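Local coordinates for UBX domain-containing protein 7 (Homo sapiens, PDB 5X3P) that links a subset of NEDD8-associated cullin-RING ubiquitin ligases to the p97 segregase as a ubiquitin-binding adapter, engaging p97 through the UBX domain described here, at residues K6-L11 with Q20-E25; M10-D15 with T76-E81; K28-V33 with L60-T65; P53-S58 with A69-Q74. The protein carries 1 engineered substitution. One frame throughout, in Å; residues are numbered along the deposited sequence.

Contact 1 (K6-L11 with Q20-E25)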
loop_
_atom_site.group_PDB
_atom_site.type_symbol
_atom_site.label_atom_id
_atom_site.label_comp_id
_atom_site.label_asym_id
_atom_site.label_seq_id
_atom_site.Cartn_x
_atom_site.Cartn_y
_atom_site.Cartn_z
ATOM N N LYS A 6 12.981 -4.755 4.002
ATOM C CA LYS A 6 11.775 -3.982 4.323
ATOM C C LYS A 6 11.089 -3.414 3.088
ATOM O O LYS A 6 11.694 -3.331 2.010
ATOM C CB LYS A 6 12.156 -2.827 5.259
ATOM C CG LYS A 6 12.897 -3.327 6.500
ATOM C CD LYS A 6 13.474 -2.231 7.357
ATOM C CE LYS A 6 13.598 -2.772 8.760
ATOM N NZ LYS A 6 12.470 -3.735 8.955
ATOM N N ALA A 7 9.832 -2.989 3.272
ATOM C CA ALA A 7 9.085 -2.229 2.271
ATOM C C ALA A 7 9.002 -0.813 2.804
ATOM O O ALA A 7 8.240 -0.541 3.732
ATOM C CB ALA A 7 7.676 -2.793 2.097
ATOM N N GLN A 8 9.807 0.079 2.243
ATOM C CA GLN A 8 9.808 1.466 2.647
ATOM C C GLN A 8 8.822 2.146 1.740
ATOM O O GLN A 8 9.041 2.248 0.532
ATOM C CB GLN A 8 11.198 2.068 2.465
ATOM C CG GLN A 8 12.218 1.598 3.502
ATOM C CD GLN A 8 13.623 1.971 3.115
ATOM O OE1 GLN A 8 13.992 1.926 1.923
ATOM N NE2 GLN A 8 14.428 2.376 4.109
ATOM N N LEU A 9 7.725 2.615 2.322
ATOM C CA LEU A 9 6.618 3.097 1.520
ATOM C C LEU A 9 6.473 4.602 1.615
ATOM O O LEU A 9 6.530 5.158 2.713
ATOM C CB LEU A 9 5.315 2.430 1.990
ATOM C CG LEU A 9 5.262 0.897 1.946
ATOM C CD1 LEU A 9 3.906 0.383 2.406
ATOM C CD2 LEU A 9 5.530 0.420 0.536
HETATM N N MSE A 10 6.293 5.249 0.462
HETATM C CA MSE A 10 5.739 6.594 0.393
HETATM C C MSE A 10 4.242 6.479 0.071
HETATM O O MSE A 10 3.867 5.913 -0.960
HETATM C CB MSE A 10 6.431 7.422 -0.695
HETATM C CG MSE A 10 5.635 8.698 -1.087
HETATM SE SE MSE A 10 5.626 10.019 0.367
HETATM C CE MSE A 10 7.441 10.600 0.085
ATOM N N LEU A 11 3.392 7.007 0.954
ATOM C CA LEU A 11 1.950 7.000 0.721
ATOM C C LEU A 11 1.504 8.380 0.236
ATOM O O LEU A 11 1.826 9.405 0.841
ATOM C CB LEU A 11 1.196 6.616 1.990
ATOM C CG LEU A 11 1.689 5.355 2.687
ATOM C CD1 LEU A 11 0.862 5.126 3.948
ATOM C CD2 LEU A 11 1.594 4.151 1.750
ATOM N N GLN A 20 5.280 8.667 5.259
ATOM C CA GLN A 20 6.241 7.591 5.010
ATOM C C GLN A 20 6.217 6.586 6.140
ATOM O O GLN A 20 6.275 6.957 7.317
ATOM C CB GLN A 20 7.653 8.149 4.802
ATOM C CG GLN A 20 7.864 8.751 3.419
ATOM C CD GLN A 20 9.057 9.661 3.370
ATOM O OE1 GLN A 20 8.965 10.838 3.728
ATOM N NE2 GLN A 20 10.199 9.125 2.911
ATOM N N ILE A 21 6.098 5.310 5.780
ATOM C CA ILE A 21 6.107 4.244 6.776
ATOM C C ILE A 21 7.000 3.120 6.286
ATOM O O ILE A 21 7.251 3.020 5.084
ATOM C CB ILE A 21 4.698 3.677 7.019
ATOM C CG1 ILE A 21 4.175 2.964 5.759
ATOM C CG2 ILE A 21 3.748 4.769 7.488
ATOM C CD1 ILE A 21 2.827 2.246 5.948
ATOM N N THR A 22 7.476 2.268 7.201
ATOM C CA THR A 22 8.226 1.084 6.794
ATOM C C THR A 22 7.543 -0.166 7.325
ATOM O O THR A 22 7.222 -0.232 8.506
ATOM C CB THR A 22 9.658 1.126 7.353
ATOM O OG1 THR A 22 10.380 2.167 6.699
ATOM C CG2 THR A 22 10.384 -0.210 7.137
ATOM N N LEU A 23 7.332 -1.162 6.472
ATOM C CA LEU A 23 6.806 -2.445 6.935
ATOM C C LEU A 23 7.807 -3.558 6.642
ATOM O O LEU A 23 8.461 -3.543 5.598
ATOM C CB LEU A 23 5.447 -2.754 6.288
ATOM C CG LEU A 23 4.316 -1.793 6.685
ATOM C CD1 LEU A 23 3.065 -1.999 5.840
ATOM C CD2 LEU A 23 3.953 -1.945 8.158
ATOM N N PRO A 24 7.930 -4.537 7.559
ATOM C CA PRO A 24 8.814 -5.679 7.278
ATOM C C PRO A 24 8.333 -6.377 6.005
ATOM O O PRO A 24 7.123 -6.345 5.722
ATOM C CB PRO A 24 8.605 -6.601 8.495
ATOM C CG PRO A 24 8.075 -5.691 9.586
ATOM C CD PRO A 24 7.259 -4.644 8.869
ATOM N N GLU A 25 9.244 -6.984 5.249
ATOM C CA GLU A 25 8.889 -7.597 3.970
ATOM C C GLU A 25 7.877 -8.715 4.166
ATOM O O GLU A 25 7.098 -9.019 3.251
ATOM C CB GLU A 25 10.136 -8.166 3.292
ATOM C CG GLU A 25 10.178 -7.940 1.805
ATOM C CD GLU A 25 11.392 -8.578 1.145
ATOM O OE1 GLU A 25 11.881 -9.623 1.641
ATOM O OE2 GLU A 25 11.855 -8.020 0.125
#

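Contact 2 (M10-D15 with T76-E81)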
loop_
_atom_site.group_PDB
_atom_site.type_symbol
_atom_site.label_atom_id
_atom_site.label_comp_id
_atom_site.label_asym_id
_atom_site.label_seq_id
_atom_site.Cartn_x
_atom_site.Cartn_y
_atom_site.Cartn_z
HETATM N N MSE A 10 6.293 5.249 0.462
HETATM C CA MSE A 10 5.739 6.594 0.393
HETATM C C MSE A 10 4.242 6.479 0.071
HETATM O O MSE A 10 3.867 5.913 -0.960
HETATM C CB MSE A 10 6.431 7.422 -0.695
HETATM C CG MSE A 10 5.635 8.698 -1.087
HETATM SE SE MSE A 10 5.626 10.019 0.367
HETATM C CE MSE A 10 7.441 10.600 0.085
ATOM N N LEU A 11 3.392 7.007 0.954
ATOM C CA LEU A 11 1.950 7.000 0.721
ATOM C C LEU A 11 1.504 8.380 0.236
ATOM O O LEU A 11 1.826 9.405 0.841
ATOM C CB LEU A 11 1.196 6.616 1.990
ATOM C CG LEU A 11 1.689 5.355 2.687
ATOM C CD1 LEU A 11 0.862 5.126 3.948
ATOM C CD2 LEU A 11 1.594 4.151 1.750
ATOM N N ARG A 12 0.792 8.407 -0.885
ATOM C CA ARG A 12 0.367 9.667 -1.484
ATOM C C ARG A 12 -1.159 9.708 -1.438
ATOM O O ARG A 12 -1.820 9.006 -2.206
ATOM C CB ARG A 12 0.861 9.749 -2.925
ATOM C CG ARG A 12 2.376 9.674 -3.084
ATOM C CD ARG A 12 3.025 11.033 -2.851
ATOM N NE ARG A 12 2.470 12.032 -3.759
ATOM C CZ ARG A 12 2.862 12.196 -5.018
ATOM N NH1 ARG A 12 3.818 11.426 -5.525
ATOM N NH2 ARG A 12 2.296 13.130 -5.775
ATOM N N TYR A 13 -1.708 10.489 -0.507
ATOM C CA TYR A 13 -3.164 10.567 -0.322
ATOM C C TYR A 13 -3.762 11.568 -1.296
ATOM O O TYR A 13 -3.077 12.505 -1.717
ATOM C CB TYR A 13 -3.492 10.918 1.133
ATOM C CG TYR A 13 -3.038 9.874 2.147
ATOM C CD1 TYR A 13 -3.794 8.731 2.392
ATOM C CD2 TYR A 13 -1.865 10.045 2.875
ATOM C CE1 TYR A 13 -3.384 7.779 3.337
ATOM C CE2 TYR A 13 -1.448 9.106 3.815
ATOM C CZ TYR A 13 -2.209 7.979 4.038
ATOM O OH TYR A 13 -1.779 7.056 4.968
ATOM N N PRO A 14 -5.044 11.387 -1.684
ATOM C CA PRO A 14 -5.466 12.193 -2.833
ATOM C C PRO A 14 -5.717 13.668 -2.490
ATOM O O PRO A 14 -5.922 14.457 -3.411
ATOM C CB PRO A 14 -6.765 11.513 -3.275
ATOM C CG PRO A 14 -7.357 11.011 -1.997
ATOM C CD PRO A 14 -6.162 10.602 -1.122
ATOM N N ASP A 15 -5.707 14.029 -1.208
ATOM C CA ASP A 15 -5.810 15.440 -0.829
ATOM C C ASP A 15 -4.443 16.142 -0.932
ATOM O O ASP A 15 -4.351 17.374 -0.821
ATOM C CB ASP A 15 -6.421 15.601 0.571
ATOM C CG ASP A 15 -5.642 14.858 1.652
ATOM O OD1 ASP A 15 -4.713 14.094 1.316
ATOM O OD2 ASP A 15 -5.966 15.040 2.847
ATOM N N THR A 76 6.194 3.774 -3.989
ATOM C CA THR A 76 5.296 4.900 -3.819
ATOM C C THR A 76 3.874 4.376 -4.043
ATOM O O THR A 76 3.580 3.781 -5.095
ATOM C CB THR A 76 5.608 6.012 -4.829
ATOM O OG1 THR A 76 6.896 6.574 -4.547
ATOM C CG2 THR A 76 4.559 7.112 -4.749
ATOM N N VAL A 77 3.002 4.564 -3.051
ATOM C CA VAL A 77 1.656 4.005 -3.116
ATOM C C VAL A 77 0.652 5.149 -3.183
ATOM O O VAL A 77 0.579 5.972 -2.259
ATOM C CB VAL A 77 1.334 3.132 -1.887
ATOM C CG1 VAL A 77 -0.069 2.519 -2.027
ATOM C CG2 VAL A 77 2.365 2.013 -1.719
ATOM N N PHE A 78 -0.116 5.197 -4.271
ATOM C CA PHE A 78 -1.199 6.170 -4.396
ATOM C C PHE A 78 -2.490 5.619 -3.817
ATOM O O PHE A 78 -2.904 4.512 -4.146
ATOM C CB PHE A 78 -1.403 6.535 -5.858
ATOM C CG PHE A 78 -0.227 7.225 -6.456
ATOM C CD1 PHE A 78 -0.057 8.592 -6.279
ATOM C CD2 PHE A 78 0.735 6.514 -7.167
ATOM C CE1 PHE A 78 1.048 9.246 -6.814
ATOM C CE2 PHE A 78 1.849 7.165 -7.704
ATOM C CZ PHE A 78 2.003 8.525 -7.528
ATOM N N VAL A 79 -3.123 6.397 -2.951
ATOM C CA VAL A 79 -4.444 6.055 -2.456
ATOM C C VAL A 79 -5.461 6.708 -3.394
ATOM O O VAL A 79 -5.514 7.933 -3.503
ATOM C CB VAL A 79 -4.627 6.534 -0.998
ATOM C CG1 VAL A 79 -5.981 6.121 -0.453
ATOM C CG2 VAL A 79 -3.521 5.977 -0.127
ATOM N N GLN A 80 -6.246 5.887 -4.093
ATOM C CA GLN A 80 -7.205 6.379 -5.088
ATOM C C GLN A 80 -8.607 6.007 -4.676
ATOM O O GLN A 80 -8.816 4.973 -4.046
ATOM C CB GLN A 80 -6.954 5.731 -6.444
ATOM C CG GLN A 80 -5.770 6.258 -7.195
ATOM C CD GLN A 80 -5.635 5.602 -8.549
ATOM O OE1 GLN A 80 -6.557 4.933 -9.030
ATOM N NE2 GLN A 80 -4.480 5.785 -9.173
ATOM N N GLU A 81 -9.572 6.825 -5.077
ATOM C CA GLU A 81 -10.975 6.492 -4.869
ATOM C C GLU A 81 -11.361 5.437 -5.907
ATOM O O GLU A 81 -10.975 5.551 -7.087
ATOM C CB GLU A 81 -11.831 7.751 -5.046
ATOM C CG GLU A 81 -13.226 7.663 -4.452
ATOM C CD GLU A 81 -13.985 8.981 -4.552
ATOM O OE1 GLU A 81 -14.968 9.042 -5.321
ATOM O OE2 GLU A 81 -13.587 9.949 -3.868
#

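Contact 3 (K28-V33 with L60-T65)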
loop_
_atom_site.group_PDB
_atom_site.type_symbol
_atom_site.label_atom_id
_atom_site.label_comp_id
_atom_site.label_asym_id
_atom_site.label_seq_id
_atom_site.Cartn_x
_atom_site.Cartn_y
_atom_site.Cartn_z
ATOM N N LYS A 28 1.928 -8.597 5.909
ATOM C CA LYS A 28 0.900 -8.881 4.913
ATOM C C LYS A 28 0.390 -7.579 4.326
ATOM O O LYS A 28 0.349 -6.568 5.033
ATOM C CB LYS A 28 -0.269 -9.606 5.569
ATOM C CG LYS A 28 0.089 -10.948 6.184
ATOM C CD LYS A 28 -1.057 -11.455 7.044
ATOM C CE LYS A 28 -0.802 -12.887 7.486
ATOM N NZ LYS A 28 -1.780 -13.314 8.526
ATOM N N LEU A 29 -0.038 -7.608 3.059
ATOM C CA LEU A 29 -0.664 -6.424 2.442
ATOM C C LEU A 29 -1.742 -5.814 3.349
ATOM O O LEU A 29 -1.888 -4.599 3.414
ATOM C CB LEU A 29 -1.288 -6.782 1.094
ATOM C CG LEU A 29 -0.376 -6.893 -0.122
ATOM C CD1 LEU A 29 -1.228 -7.091 -1.383
ATOM C CD2 LEU A 29 0.526 -5.649 -0.262
ATOM N N LEU A 30 -2.491 -6.660 4.057
ATOM C CA LEU A 30 -3.574 -6.185 4.928
ATOM C C LEU A 30 -3.116 -5.100 5.902
ATOM O O LEU A 30 -3.853 -4.160 6.192
ATOM C CB LEU A 30 -4.205 -7.358 5.695
ATOM C CG LEU A 30 -5.461 -7.074 6.530
ATOM C CD1 LEU A 30 -6.477 -6.325 5.697
ATOM C CD2 LEU A 30 -6.073 -8.387 7.045
ATOM N N ALA A 31 -1.879 -5.214 6.380
ATOM C CA ALA A 31 -1.323 -4.223 7.296
ATOM C C ALA A 31 -1.320 -2.828 6.667
ATOM O O ALA A 31 -1.655 -1.826 7.321
ATOM C CB ALA A 31 0.084 -4.631 7.723
ATOM N N LEU A 32 -0.932 -2.773 5.397
ATOM C CA LEU A 32 -0.923 -1.514 4.653
ATOM C C LEU A 32 -2.348 -1.012 4.405
ATOM O O LEU A 32 -2.622 0.190 4.560
ATOM C CB LEU A 32 -0.210 -1.707 3.312
ATOM C CG LEU A 32 -0.223 -0.515 2.364
ATOM C CD1 LEU A 32 0.353 0.711 3.094
ATOM C CD2 LEU A 32 0.589 -0.883 1.091
ATOM N N VAL A 33 -3.244 -1.926 4.011
ATOM C CA VAL A 33 -4.653 -1.585 3.795
ATOM C C VAL A 33 -5.267 -1.020 5.066
ATOM O O VAL A 33 -5.968 -0.010 5.020
ATOM C CB VAL A 33 -5.470 -2.810 3.315
ATOM C CG1 VAL A 33 -6.976 -2.501 3.282
ATOM C CG2 VAL A 33 -5.001 -3.234 1.922
ATOM N N LEU A 60 -4.860 -7.924 -5.589
ATOM C CA LEU A 60 -4.178 -8.996 -4.874
ATOM C C LEU A 60 -4.919 -9.359 -3.593
ATOM O O LEU A 60 -5.604 -8.519 -2.990
ATOM C CB LEU A 60 -2.745 -8.586 -4.533
ATOM C CG LEU A 60 -1.833 -8.199 -5.694
ATOM C CD1 LEU A 60 -0.514 -7.637 -5.168
ATOM C CD2 LEU A 60 -1.570 -9.399 -6.598
ATOM N N ASP A 61 -4.785 -10.617 -3.174
ATOM C CA ASP A 61 -5.335 -11.047 -1.889
ATOM C C ASP A 61 -4.593 -10.351 -0.752
ATOM O O ASP A 61 -3.356 -10.382 -0.697
ATOM C CB ASP A 61 -5.166 -12.557 -1.745
ATOM C CG ASP A 61 -6.151 -13.157 -0.781
ATOM O OD1 ASP A 61 -6.008 -12.908 0.436
ATOM O OD2 ASP A 61 -7.067 -13.876 -1.244
ATOM N N TYR A 62 -5.333 -9.738 0.173
ATOM C CA TYR A 62 -4.703 -8.946 1.236
ATOM C C TYR A 62 -3.918 -9.824 2.233
ATOM O O TYR A 62 -3.116 -9.330 3.033
ATOM C CB TYR A 62 -5.748 -8.056 1.932
ATOM C CG TYR A 62 -6.290 -6.932 1.038
ATOM C CD1 TYR A 62 -5.598 -6.532 -0.115
ATOM C CD2 TYR A 62 -7.486 -6.270 1.345
ATOM C CE1 TYR A 62 -6.086 -5.510 -0.938
ATOM C CE2 TYR A 62 -7.973 -5.230 0.528
ATOM C CZ TYR A 62 -7.271 -4.865 -0.608
ATOM O OH TYR A 62 -7.746 -3.847 -1.419
ATOM N N ASP A 63 -4.130 -11.135 2.164
ATOM C CA ASP A 63 -3.481 -12.050 3.102
ATOM C C ASP A 63 -2.037 -12.423 2.704
ATOM O O ASP A 63 -1.313 -13.062 3.485
ATOM C CB ASP A 63 -4.331 -13.316 3.279
ATOM C CG ASP A 63 -4.130 -13.961 4.625
ATOM O OD1 ASP A 63 -4.075 -13.217 5.623
ATOM O OD2 ASP A 63 -4.015 -15.210 4.684
ATOM N N ILE A 64 -1.607 -12.032 1.503
ATOM C CA ILE A 64 -0.228 -12.322 1.089
ATOM C C ILE A 64 0.727 -11.248 1.616
ATOM O O ILE A 64 0.308 -10.146 1.955
ATOM C CB ILE A 64 -0.070 -12.472 -0.440
ATOM C CG1 ILE A 64 -0.147 -11.113 -1.151
ATOM C CG2 ILE A 64 -1.114 -13.450 -0.984
ATOM C CD1 ILE A 64 0.016 -11.216 -2.658
ATOM N N THR A 65 2.014 -11.572 1.668
ATOM C CA THR A 65 2.998 -10.669 2.241
ATOM C C THR A 65 3.492 -9.722 1.180
ATOM O O THR A 65 3.277 -9.965 -0.006
ATOM C CB THR A 65 4.220 -11.433 2.765
ATOM O OG1 THR A 65 4.873 -12.057 1.659
ATOM C CG2 THR A 65 3.816 -12.486 3.800
#

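Contact 4 (P53-S58 with A69-Q74)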
loop_
_atom_site.group_PDB
_atom_site.type_symbol
_atom_site.label_atom_id
_atom_site.label_comp_id
_atom_site.label_asym_id
_atom_site.label_seq_id
_atom_site.Cartn_x
_atom_site.Cartn_y
_atom_site.Cartn_z
ATOM N N PRO A 53 7.136 -0.514 -9.961
ATOM C CA PRO A 53 6.206 -1.054 -10.972
ATOM C C PRO A 53 4.745 -0.706 -10.670
ATOM O O PRO A 53 4.386 -0.424 -9.512
ATOM C CB PRO A 53 6.422 -2.576 -10.897
ATOM C CG PRO A 53 7.304 -2.815 -9.676
ATOM C CD PRO A 53 8.015 -1.548 -9.385
ATOM N N ARG A 54 3.926 -0.663 -11.714
ATOM C CA ARG A 54 2.527 -0.311 -11.555
ATOM C C ARG A 54 1.736 -1.558 -11.172
ATOM O O ARG A 54 1.767 -2.569 -11.869
ATOM C CB ARG A 54 1.965 0.294 -12.839
ATOM C CG ARG A 54 0.490 0.657 -12.742
ATOM C CD ARG A 54 0.000 1.328 -14.015
ATOM N NE ARG A 54 -1.462 1.449 -14.060
ATOM C CZ ARG A 54 -2.148 2.482 -13.573
ATOM N NH1 ARG A 54 -1.510 3.488 -12.985
ATOM N NH2 ARG A 54 -3.475 2.505 -13.666
ATOM N N ARG A 55 1.023 -1.479 -10.059
ATOM C CA ARG A 55 0.286 -2.622 -9.553
ATOM C C ARG A 55 -1.002 -2.107 -8.946
ATOM O O ARG A 55 -0.998 -1.089 -8.261
ATOM C CB ARG A 55 1.114 -3.337 -8.476
ATOM C CG ARG A 55 2.265 -4.208 -9.000
ATOM C CD ARG A 55 3.162 -4.636 -7.850
ATOM N NE ARG A 55 3.744 -3.424 -7.337
ATOM C CZ ARG A 55 5.021 -3.213 -7.089
ATOM N NH1 ARG A 55 5.938 -4.163 -7.223
ATOM N NH2 ARG A 55 5.355 -2.018 -6.677
ATOM N N LYS A 56 -2.105 -2.796 -9.205
ATOM C CA LYS A 56 -3.330 -2.521 -8.475
ATOM C C LYS A 56 -3.327 -3.494 -7.308
ATOM O O LYS A 56 -3.574 -4.694 -7.498
ATOM C CB LYS A 56 -4.550 -2.752 -9.365
ATOM C CG LYS A 56 -4.535 -1.976 -10.680
ATOM C CD LYS A 56 -5.514 -0.803 -10.658
ATOM C CE LYS A 56 -5.749 -0.228 -12.066
ATOM N NZ LYS A 56 -6.496 -1.157 -12.974
ATOM N N LEU A 57 -3.008 -3.002 -6.114
ATOM C CA LEU A 57 -2.875 -3.876 -4.953
ATOM C C LEU A 57 -4.238 -4.428 -4.538
ATOM O O LEU A 57 -4.344 -5.471 -3.867
ATOM C CB LEU A 57 -2.211 -3.126 -3.788
ATOM C CG LEU A 57 -0.847 -2.478 -4.048
ATOM C CD1 LEU A 57 -0.342 -1.816 -2.760
ATOM C CD2 LEU A 57 0.150 -3.539 -4.480
ATOM N N SER A 58 -5.300 -3.745 -4.944
ATOM C CA SER A 58 -6.625 -4.245 -4.622
ATOM C C SER A 58 -6.903 -5.501 -5.439
ATOM O O SER A 58 -7.800 -6.266 -5.108
ATOM C CB SER A 58 -7.703 -3.172 -4.856
ATOM O OG SER A 58 -9.014 -3.668 -4.576
ATOM N N ALA A 69 3.717 -10.369 -2.698
ATOM C CA ALA A 69 3.095 -9.412 -3.627
ATOM C C ALA A 69 4.101 -8.910 -4.665
ATOM O O ALA A 69 3.724 -8.329 -5.689
ATOM C CB ALA A 69 2.485 -8.253 -2.862
ATOM N N GLY A 70 5.386 -9.141 -4.403
ATOM C CA GLY A 70 6.436 -8.705 -5.311
ATOM C C GLY A 70 6.813 -7.239 -5.201
ATOM O O GLY A 70 7.367 -6.667 -6.147
ATOM N N LEU A 71 6.534 -6.621 -4.053
ATOM C CA LEU A 71 6.887 -5.208 -3.855
ATOM C C LEU A 71 8.401 -5.042 -3.863
ATOM O O LEU A 71 9.139 -5.975 -3.503
ATOM C CB LEU A 71 6.327 -4.673 -2.538
ATOM C CG LEU A 71 4.806 -4.584 -2.431
ATOM C CD1 LEU A 71 4.443 -3.520 -1.405
ATOM C CD2 LEU A 71 4.158 -4.290 -3.786
ATOM N N CYS A 72 8.858 -3.862 -4.288
ATOM C CA CYS A 72 10.286 -3.533 -4.300
ATOM C C CYS A 72 10.709 -3.015 -2.927
ATOM O O CYS A 72 9.847 -2.795 -2.063
ATOM C CB CYS A 72 10.561 -2.488 -5.377
ATOM S SG CYS A 72 10.125 -3.071 -7.039
ATOM N N PRO A 73 12.029 -2.841 -2.701
ATOM C CA PRO A 73 12.458 -2.341 -1.384
ATOM C C PRO A 73 11.871 -0.974 -1.057
ATOM O O PRO A 73 11.658 -0.647 0.110
ATOM C CB PRO A 73 13.973 -2.216 -1.543
ATOM C CG PRO A 73 14.317 -3.353 -2.479
ATOM C CD PRO A 73 13.186 -3.306 -3.506
ATOM N N GLN A 74 11.606 -0.176 -2.085
ATOM C CA GLN A 74 10.977 1.117 -1.887
ATOM C C GLN A 74 9.834 1.253 -2.874
ATOM O O GLN A 74 9.991 0.895 -4.048
ATOM C CB GLN A 74 12.017 2.213 -2.117
ATOM C CG GLN A 74 13.260 2.060 -1.226
ATOM C CD GLN A 74 14.208 3.221 -1.390
ATOM O OE1 GLN A 74 14.325 3.794 -2.485
ATOM N NE2 GLN A 74 14.857 3.613 -0.297
#

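Contact 1 (K6-L11 with Q20-E25)
The flat carboxamide of Gln20 has the methyl end of Met10, a selenomethionine, over one face: Met10 CE lies 3.8 Å from Gln20 CD, almost straight above that carbon. Bends at chi2 (69°) and chi3 (76°) of Met10 turn its end back toward the neighbouring strand. The other amide on the Met10/Gln20 side of the sheet, that of Gln8, takes its polar partner from Gln74, while Gln8 CG runs alongside Thr22 OG1. The aliphatic chain of Lys6 crosses the methyl of Thr22, with Lys6 CB to Thr22 CG2 at 3.7 Å. Strands 6-12 and 18-24 form the N-terminal beta hairpin of the ubiquitin-like fold; the segments 6-11 and 20-24 run antiparallel, their axes 162° apart. Ala7 and Leu23 exchange two backbone hydrogen bonds, Ala7 N to Leu23 O (2.8 Å) and Leu23 N to Ala7 O (3.0 Å). Leu9 and Ile21 do the same, with Leu9 N to Ile21 O at 2.8 Å. The sheet's other side carries Ala7, Leu9, Ile21 and Leu23. There Ile21 CD1 reaches Leu11 CD1 at 4.0 Å, about at a right angle, and Leu9 CD1 approaches Leu23 CD1 at 4.3 Å, with Leu32 of helix 29-38 packed against Leu9 and Leu11.

Contact 2 (M10-D15 with T76-E81)
Three backbone hydrogen bonds tie Met10-Arg12 to Val77-Val79. Val77 N donates to Met10 O over 2.6 Å. Arg12 then uses both of its backbone polar atoms: its N gives a hydrogen to Val77 O (2.8 Å), and its O accepts from Val79 N (3.0 Å). Beyond this ladder, Arg12 and Phe78 lie side by side and point the same way. Arg12 CB touches Phe78 CD1 at 3.7 Å, and bends at chi2 (-83°) and chi3 lay the guanidinium beside the ring. Phe78 CE1 stands over one face of that group, offset toward its rim, but the two planes are 61° apart, so this is no flat stack. Arg12 CG also rests on Thr76 CG2 at 3.8 Å. An alanine in place of Arg12 would probably uncover Phe78 CE1, which loses the guanidinium, and Thr76 CG2, which loses the CG methylene, opening a groove on this side of the sheet while the backbone bonds could remain. The opposite side of the sheet is buried. Here Leu11 CD2 packs on Val77 CB (3.8 Å) and Tyr13 CD1 on Val79 CG2 (3.7 Å), with Tyr13 OH hydrogen-bonded to Glu19 and Val36 of helix 29-38 touching Val79. The axes of segments 10-12 and 76-81 lie 23° apart, the parallel pairing of first and last strands that marks the beta-grasp fold of ubiquitin and the UBX domain.

Contact 3 (K28-V33 with L60-T65)
Val33 places one methyl over the centre of the Tyr62 ring: CG2 is 3.6 Å from the ring centroid and only 5° off its normal, a CH-pi contact on one face. With chi1 at 172°, Val33 CG1 is anti to the backbone N and CG2 anti to the carbonyl carbon, which lets CG2 meet the ring centre while CG1 reaches Tyr62 CE2. Leu30 CB packs against Tyr62 CB at 4.1 Å, and Leu29 turns its CD1 to Leu60 CB at 3.8 Å. A serine in place of Tyr62 would probably leave Val33 CG2 without its aromatic face and Asn43 without the hydroxyl that bonds it. Two backbone bonds position these groups. Leu29 N donates to Ile64 O at 2.8 Å, and Leu30 N reaches Tyr62 O at 2.9 Å in the carbonyl plane, on a lone pair, though bent to 138°. At the solvent side, the extended Lys28 chain runs beside Asp63 to a long salt bridge, NZ to OD1 3.7 Å. The loop is shaped by a type I turn from Asp61 to Ile64 and by an Asx turn in which Asp61 OD1 accepts from Asp63 N. Carbonyls of the loop thus satisfy N-H groups in the first turn of helix 29-38, and Thr65 serves as N-cap of helix 66-69, so that loop 60-65 bridges the N-terminal ends of both helices in this ubiquitin-like UBX domain.

Contact 4 (P53-S58 with A69-Q74)
Arg55 and Leu71 cross at a slant, with the guanidinium presenting one face to the leucine: Leu71 CD2 stands over its centre, 3.6 Å from Arg55 CZ. On the opposite face lies Pro53 CB, offset toward the rim, so the flat group is held between two apolar side chains. A bend at chi3 (-64°) of Arg55 swings the guanidinium into this slot. Outside partners fix its rotation: Glu75 by a salt bridge to NH2 and Thr50 by a hydrogen bond to NE. Arg55 NH1 also comes within 3.1 Å of Gly70 O, at an angle too poor for a hydrogen bond. Pro53, preceded by a cis peptide bond, belongs with Arg54 to the Phe-Pro-Arg signature in the loop between the third and fourth strands of UBX domains, the loop that in relatives inserts into p97. Gly70, with phi 80°, ends helix 66-69 in a Schellman motif, after which the chain brings Leu71 against Arg55 and Leu57, and Cys72 against Pro53. Cys72 turns its sulfur to the proline ring, SG to Pro53 CD 3.5 Å. Leu71 CD2 has a further neighbour, Leu57 CD2 at 4.1 Å; Leu57 in turn packs on Leu48 of strand 46-50.

In the fold
Contacts 1 and 2 share Met10 and Leu11 on strand 6-12, which pairs with strand 18-24 on one side and strand 74-81 on the other; their centres are about 13 Å apart. Leu32 of helix 29-38 links this sheet to contact 3, its CD1 lying 3.6 Å from Leu9 CD1 and 3.9 Å from Leu11 CD2. Contact 4 adjoins contact 1 through a probable hydrogen bond from Gln8 N to Pro73 O (2.9 Å). It also meets contact 3, where Leu60 CD1 packs on Ala69 CB at 3.8 Å. Residues 69-74 thus tie contact 4 to the hairpin and to loop 60-65, while its Pro53-Arg54 loop, probably p97-binding as in related UBX domains, belongs to the facing segment 53-58.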